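PDB 4CCS: CBIX, which is the terminal enzyme of siroheme biosynthesis in denitrifying bacteria, probably a ferrochelatase that inserts ferrous iron into sirohydrochlorin. Local coordinates for residues L58-M64 with R87-G93; Q113-L117 with E173-C177. All coordinates share one frame; numbering follows the deposited sequence.

The two contacts lie on opposite sides of the chain's centre, with their own centres about 32 Å apart. Each involves a different parallel sheet with strand order 2-1-3-4. Interaction 1 joins strand 57-61 to edge strand 87-88 and follows both segments past the sheet's end. Most of its touching residues are buried, and backbone hydrogen bonds tie it together, with apolar side chains packed along them. Interaction 2 lies nearer the surface, at the N-terminal end of strand 175-179 in the second sheet. There a tryptophan from the loop after helix 98-113 packs on an arginine chain, and the contact rests on CH-pi and van der Waals packing.

Interaction 1: L58-M64 with R87-G93; sequences LIYPLFM and RILPPFG
Tyr60 reaches across to the backbone of Phe92, bringing OH to 3.4 Å from Phe92 CA. Its CG is anti to the backbone N (chi1 -176°), which swings the ring along the chain toward Phe92. Leu89 CD1 meets this ring at its edge. The hydroxyl has a hydrogen bond to Asp95, so the phenol bridges to the chain just beyond Gly93. The Phe92 side chain runs between two others. Leu62 slants across it, with its CD2 4.0 Å from Phe92 CD1. Met64 lies alongside, and its bent chain brings SD to 4.1 Å from Phe92 CD2, an oblique Met-aromatic contact. Pro61 CG packs against Ile88 CG2 at 3.8 Å. The Phe63 ring turns back over its own chain, where Pro61 CB sits above its centre; His10 also stacks with this ring. At the other end Leu58 and Arg87 lie side by side, with Leu58 CD2 against Arg87 CB.

The backbones hold these groups in step. Ile59 N bonds to Arg87 O, and Leu89 N bonds to Ile59 O at 2.8 Å. Past the strand pairing, Phe92 N bonds to Pro61 O at 3.0 Å. Gly93 N then bonds to Phe63 O. Leu62 is the centre of an inverse gamma turn. Gly93 passes close to Met64 O, and a beta carbon there would collide with that oxygen.

On one side of the sheet, helix 215-226 touches Tyr60, Leu89 and Phe92. Helix 68-80 touches Ile88 and Phe63. It connects the two parallel strands, completing a beta-alpha-beta unit at the edge of a 2-1-3-4 sheet.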
loop_
_atom_site.group_PDB
_atom_site.type_symbol
_atom_site.label_atom_id
_atom_site.label_comp_id
_atom_site.label_asym_id
_atom_site.label_seq_id
_atom_site.Cartn_x
_atom_site.Cartn_y
_atom_site.Cartn_z
ATOM N N LEU A 58 -2.667 3.763 19.180
ATOM C CA LEU A 58 -2.202 2.714 18.270
ATOM C C LEU A 58 -1.929 3.389 16.913
ATOM O O LEU A 58 -2.720 4.215 16.473
ATOM C CB LEU A 58 -3.243 1.590 18.082
ATOM C CG LEU A 58 -3.727 0.798 19.318
ATOM C CD1 LEU A 58 -4.522 -0.413 18.878
ATOM C CD2 LEU A 58 -2.572 0.329 20.176
ATOM N N ILE A 59 -0.815 3.047 16.269
ATOM C CA ILE A 59 -0.437 3.602 14.967
ATOM C C ILE A 59 -0.582 2.536 13.882
ATOM O O ILE A 59 0.074 1.494 13.973
ATOM C CB ILE A 59 1.019 4.186 15.007
ATOM C CG1 ILE A 59 1.244 5.203 16.184
ATOM C CG2 ILE A 59 1.431 4.783 13.654
ATOM C CD1 ILE A 59 0.281 6.491 16.255
ATOM N N TYR A 60 -1.430 2.786 12.861
ATOM C CA TYR A 60 -1.528 1.878 11.712
ATOM C C TYR A 60 -0.734 2.553 10.569
ATOM O O TYR A 60 -1.227 3.508 9.966
ATOM C CB TYR A 60 -2.973 1.571 11.285
ATOM C CG TYR A 60 -3.061 0.565 10.151
ATOM C CD1 TYR A 60 -3.029 0.976 8.819
ATOM C CD2 TYR A 60 -3.175 -0.801 10.409
ATOM C CE1 TYR A 60 -3.093 0.054 7.774
ATOM C CE2 TYR A 60 -3.251 -1.730 9.371
ATOM C CZ TYR A 60 -3.197 -1.298 8.053
ATOM O OH TYR A 60 -3.298 -2.208 7.026
ATOM N N PRO A 61 0.492 2.084 10.303
ATOM C CA PRO A 61 1.308 2.699 9.249
ATOM C C PRO A 61 0.955 2.193 7.847
ATOM O O PRO A 61 0.952 0.983 7.598
ATOM C CB PRO A 61 2.744 2.352 9.654
ATOM C CG PRO A 61 2.638 1.131 10.536
ATOM C CD PRO A 61 1.194 0.947 10.947
ATOM N N LEU A 62 0.693 3.125 6.912
ATOM C CA LEU A 62 0.428 2.768 5.508
ATOM C C LEU A 62 1.760 2.529 4.763
ATOM O O LEU A 62 2.015 3.131 3.718
ATOM C CB LEU A 62 -0.400 3.867 4.807
ATOM C CG LEU A 62 -1.857 4.046 5.241
ATOM C CD1 LEU A 62 -2.490 5.234 4.508
ATOM C CD2 LEU A 62 -2.687 2.789 4.958
ATOM N N PHE A 63 2.633 1.697 5.337
ATOM C CA PHE A 63 3.948 1.402 4.755
ATOM C C PHE A 63 3.905 0.030 4.081
ATOM O O PHE A 63 3.055 -0.785 4.441
ATOM C CB PHE A 63 5.058 1.484 5.817
ATOM C CG PHE A 63 5.130 2.749 6.661
ATOM C CD1 PHE A 63 4.484 3.919 6.261
ATOM C CD2 PHE A 63 5.901 2.786 7.823
ATOM C CE1 PHE A 63 4.563 5.086 7.035
ATOM C CE2 PHE A 63 5.973 3.950 8.599
ATOM C CZ PHE A 63 5.308 5.092 8.198
ATOM N N MET A 64 4.796 -0.219 3.097
ATOM C CA MET A 64 4.813 -1.488 2.351
ATOM C C MET A 64 5.557 -2.631 3.051
ATOM O O MET A 64 5.354 -3.797 2.700
ATOM C CB MET A 64 5.359 -1.292 0.918
ATOM C CG MET A 64 4.554 -0.302 0.065
ATOM S SD MET A 64 2.742 -0.380 0.188
ATOM C CE MET A 64 2.392 -1.993 -0.515
ATOM N N ARG A 87 2.026 2.312 20.481
ATOM C CA ARG A 87 2.163 1.024 19.818
ATOM C C ARG A 87 2.010 1.137 18.300
ATOM O O ARG A 87 1.009 1.658 17.817
ATOM C CB ARG A 87 1.144 0.036 20.405
ATOM C CG ARG A 87 1.290 -1.405 19.930
ATOM C CD ARG A 87 0.238 -2.282 20.583
ATOM N NE ARG A 87 0.118 -3.578 19.918
ATOM C CZ ARG A 87 -0.880 -4.433 20.120
ATOM N NH1 ARG A 87 -1.858 -4.134 20.967
ATOM N NH2 ARG A 87 -0.913 -5.587 19.469
ATOM N N ILE A 88 2.997 0.615 17.558
ATOM C CA ILE A 88 2.979 0.608 16.091
ATOM C C ILE A 88 2.522 -0.769 15.603
ATOM O O ILE A 88 3.186 -1.778 15.852
ATOM C CB ILE A 88 4.341 1.044 15.478
ATOM C CG1 ILE A 88 4.759 2.448 15.985
ATOM C CG2 ILE A 88 4.276 1.002 13.940
ATOM C CD1 ILE A 88 6.237 2.763 15.859
ATOM N N LEU A 89 1.393 -0.802 14.910
ATOM C CA LEU A 89 0.823 -2.031 14.371
ATOM C C LEU A 89 1.598 -2.504 13.120
ATOM O O LEU A 89 2.389 -1.713 12.579
ATOM C CB LEU A 89 -0.671 -1.829 14.028
ATOM C CG LEU A 89 -1.601 -1.288 15.126
ATOM C CD1 LEU A 89 -3.035 -1.317 14.674
ATOM C CD2 LEU A 89 -1.414 -2.027 16.455
ATOM N N PRO A 90 1.375 -3.776 12.652
ATOM C CA PRO A 90 2.003 -4.233 11.408
ATOM C C PRO A 90 1.534 -3.327 10.257
ATOM O O PRO A 90 0.373 -2.901 10.245
ATOM C CB PRO A 90 1.465 -5.656 11.247
ATOM C CG PRO A 90 1.323 -6.134 12.640
ATOM C CD PRO A 90 0.878 -4.936 13.438
ATOM N N PRO A 91 2.432 -2.998 9.322
ATOM C CA PRO A 91 2.080 -2.088 8.228
ATOM C C PRO A 91 1.108 -2.665 7.192
ATOM O O PRO A 91 0.950 -3.884 7.088
ATOM C CB PRO A 91 3.438 -1.758 7.611
ATOM C CG PRO A 91 4.241 -2.977 7.839
ATOM C CD PRO A 91 3.839 -3.436 9.217
ATOM N N PHE A 92 0.487 -1.768 6.397
ATOM C CA PHE A 92 -0.427 -2.067 5.289
ATOM C C PHE A 92 0.115 -3.208 4.401
ATOM O O PHE A 92 -0.638 -4.121 4.054
ATOM C CB PHE A 92 -0.641 -0.785 4.430
ATOM C CG PHE A 92 -1.469 -0.970 3.174
ATOM C CD1 PHE A 92 -2.850 -0.859 3.210
ATOM C CD2 PHE A 92 -0.863 -1.267 1.957
ATOM C CE1 PHE A 92 -3.616 -1.033 2.042
ATOM C CE2 PHE A 92 -1.630 -1.466 0.802
ATOM C CZ PHE A 92 -3.000 -1.349 0.854
ATOM N N GLY A 93 1.414 -3.155 4.044
ATOM C CA GLY A 93 2.027 -4.164 3.166
ATOM C C GLY A 93 2.016 -5.590 3.746
ATOM O O GLY A 93 1.955 -6.551 2.976
#

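Interaction 2: Q113-L117 with E173-C177; sequences QGWPL and ERAIC
The Trp115 indole is sandwiched between Gln113 CB on one face and Arg174 CG on the other. Gln113 CB sits over the ring centre, and Arg174 CG is offset toward the rim. Ile176 CG1 meets the ring edge at CZ3, at 3.8 Å. The Gln113 side is the end of helix 98-113. Gly114, with positive phi, ends that helix in a Schellman motif, and the chain then turns into Trp115. The contact joins the loop after this helix to the residues leading into strand 175-179 and to its first two, Ala175 and Ile176, in the second parallel beta sheet of this alpha/beta fold.

Arg174 CG stands 3.5 Å from the centroid of the five-membered ring, only 4° off its normal. This is a CH-pi contact. The arginine chain is extended from CG to NE (chi2 and chi3 both 177°), which carries it across the indole and sets the guanidinium over Trp115 CD1. The two planes are 31° apart, so they are tilted and not stacked flat.

Arg174 is the centre of an inverse gamma turn. Its neighbours turn carbonyls toward the six-membered ring: Glu173 O lies 3.6 Å from Trp115 CH2, and Ala175 O lies 3.5 Å from Trp115 CZ3. With an alanine here instead of Trp115, the arginine chain would probably lose the surface it lies on and be free to turn, with a gap left beside Gln113. The strand itself is tied by backbone hydrogen bonds from Ile176 to Arg121 and Leu123. Beyond the indole, Pro116 crosses the arginine at about a right angle, its CD 3.4 Å from Arg174 NH1.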
loop_
_atom_site.group_PDB
_atom_site.type_symbol
_atom_site.label_atom_id
_atom_site.label_comp_id
_atom_site.label_asym_id
_atom_site.label_seq_id
_atom_site.Cartn_x
_atom_site.Cartn_y
_atom_site.Cartn_z
ATOM N N GLN A 113 -12.909 -7.359 -18.667
ATOM C CA GLN A 113 -12.251 -7.429 -19.977
ATOM C C GLN A 113 -12.714 -8.621 -20.828
ATOM O O GLN A 113 -12.419 -8.670 -22.028
ATOM C CB GLN A 113 -10.725 -7.486 -19.804
ATOM C CG GLN A 113 -10.083 -6.219 -19.242
ATOM C CD GLN A 113 -10.436 -4.975 -20.033
ATOM O OE1 GLN A 113 -11.091 -4.071 -19.518
ATOM N NE2 GLN A 113 -10.047 -4.896 -21.303
ATOM N N GLY A 114 -13.397 -9.597 -20.202
ATOM C CA GLY A 114 -13.852 -10.805 -20.883
ATOM C C GLY A 114 -12.670 -11.754 -21.102
ATOM O O GLY A 114 -12.696 -12.547 -22.047
ATOM N N TRP A 115 -11.630 -11.662 -20.235
ATOM C CA TRP A 115 -10.449 -12.524 -20.309
ATOM C C TRP A 115 -10.520 -13.576 -19.202
ATOM O O TRP A 115 -10.816 -13.208 -18.057
ATOM C CB TRP A 115 -9.141 -11.726 -20.093
ATOM C CG TRP A 115 -8.873 -10.561 -21.008
ATOM C CD1 TRP A 115 -9.345 -10.369 -22.278
ATOM C CD2 TRP A 115 -7.979 -9.473 -20.742
ATOM N NE1 TRP A 115 -8.845 -9.195 -22.796
ATOM C CE2 TRP A 115 -7.985 -8.635 -21.881
ATOM C CE3 TRP A 115 -7.179 -9.115 -19.639
ATOM C CZ2 TRP A 115 -7.230 -7.456 -21.944
ATOM C CZ3 TRP A 115 -6.436 -7.944 -19.701
ATOM C CH2 TRP A 115 -6.475 -7.123 -20.835
ATOM N N PRO A 116 -10.205 -14.869 -19.506
ATOM C CA PRO A 116 -10.168 -15.882 -18.444
ATOM C C PRO A 116 -8.890 -15.622 -17.617
ATOM O O PRO A 116 -7.815 -15.388 -18.183
ATOM C CB PRO A 116 -10.115 -17.211 -19.205
ATOM C CG PRO A 116 -9.519 -16.876 -20.514
ATOM C CD PRO A 116 -9.967 -15.474 -20.833
ATOM N N LEU A 117 -9.026 -15.611 -16.287
ATOM C CA LEU A 117 -7.903 -15.333 -15.395
ATOM C C LEU A 117 -6.714 -16.273 -15.632
ATOM O O LEU A 117 -5.574 -15.804 -15.652
ATOM C CB LEU A 117 -8.357 -15.316 -13.921
ATOM C CG LEU A 117 -7.392 -14.726 -12.893
ATOM C CD1 LEU A 117 -6.916 -13.327 -13.302
ATOM C CD2 LEU A 117 -8.036 -14.673 -11.518
ATOM N N GLU A 173 -1.069 -8.871 -24.865
ATOM C CA GLU A 173 -2.170 -7.923 -24.724
ATOM C C GLU A 173 -3.020 -8.271 -23.488
ATOM O O GLU A 173 -3.488 -7.367 -22.790
ATOM C CB GLU A 173 -3.050 -7.982 -25.969
ATOM C CG GLU A 173 -2.957 -6.743 -26.832
ATOM C CD GLU A 173 -4.123 -6.645 -27.791
ATOM O OE1 GLU A 173 -4.132 -7.402 -28.789
ATOM O OE2 GLU A 173 -5.064 -5.870 -27.504
ATOM N N ARG A 174 -3.212 -9.586 -23.223
ATOM C CA ARG A 174 -3.986 -10.073 -22.075
ATOM C C ARG A 174 -3.074 -10.133 -20.880
ATOM O O ARG A 174 -2.486 -11.172 -20.551
ATOM C CB ARG A 174 -4.661 -11.428 -22.364
ATOM C CG ARG A 174 -5.887 -11.298 -23.235
ATOM C CD ARG A 174 -6.472 -12.650 -23.557
ATOM N NE ARG A 174 -7.694 -12.514 -24.350
ATOM C CZ ARG A 174 -8.640 -13.440 -24.430
ATOM N NH1 ARG A 174 -8.508 -14.592 -23.779
ATOM N NH2 ARG A 174 -9.725 -13.226 -25.159
ATOM N N ALA A 175 -2.886 -8.960 -20.285
ATOM C CA ALA A 175 -2.034 -8.741 -19.129
ATOM C C ALA A 175 -2.648 -7.666 -18.257
ATOM O O ALA A 175 -3.309 -6.751 -18.760
ATOM C CB ALA A 175 -0.633 -8.323 -19.575
ATOM N N ILE A 176 -2.468 -7.795 -16.938
ATOM C CA ILE A 176 -2.998 -6.840 -15.968
ATOM C C ILE A 176 -1.858 -6.437 -15.050
ATOM O O ILE A 176 -1.188 -7.304 -14.473
ATOM C CB ILE A 176 -4.185 -7.420 -15.133
ATOM C CG1 ILE A 176 -5.419 -7.751 -15.995
ATOM C CG2 ILE A 176 -4.573 -6.495 -13.975
ATOM C CD1 ILE A 176 -6.414 -8.710 -15.356
ATOM N N CYS A 177 -1.677 -5.120 -14.886
ATOM C CA CYS A 177 -0.721 -4.557 -13.951
ATOM C C CYS A 177 -1.464 -3.949 -12.742
ATOM O O CYS A 177 -2.310 -3.057 -12.893
ATOM C CB CYS A 177 0.178 -3.523 -14.628
ATOM S SG CYS A 177 1.336 -2.721 -13.493
#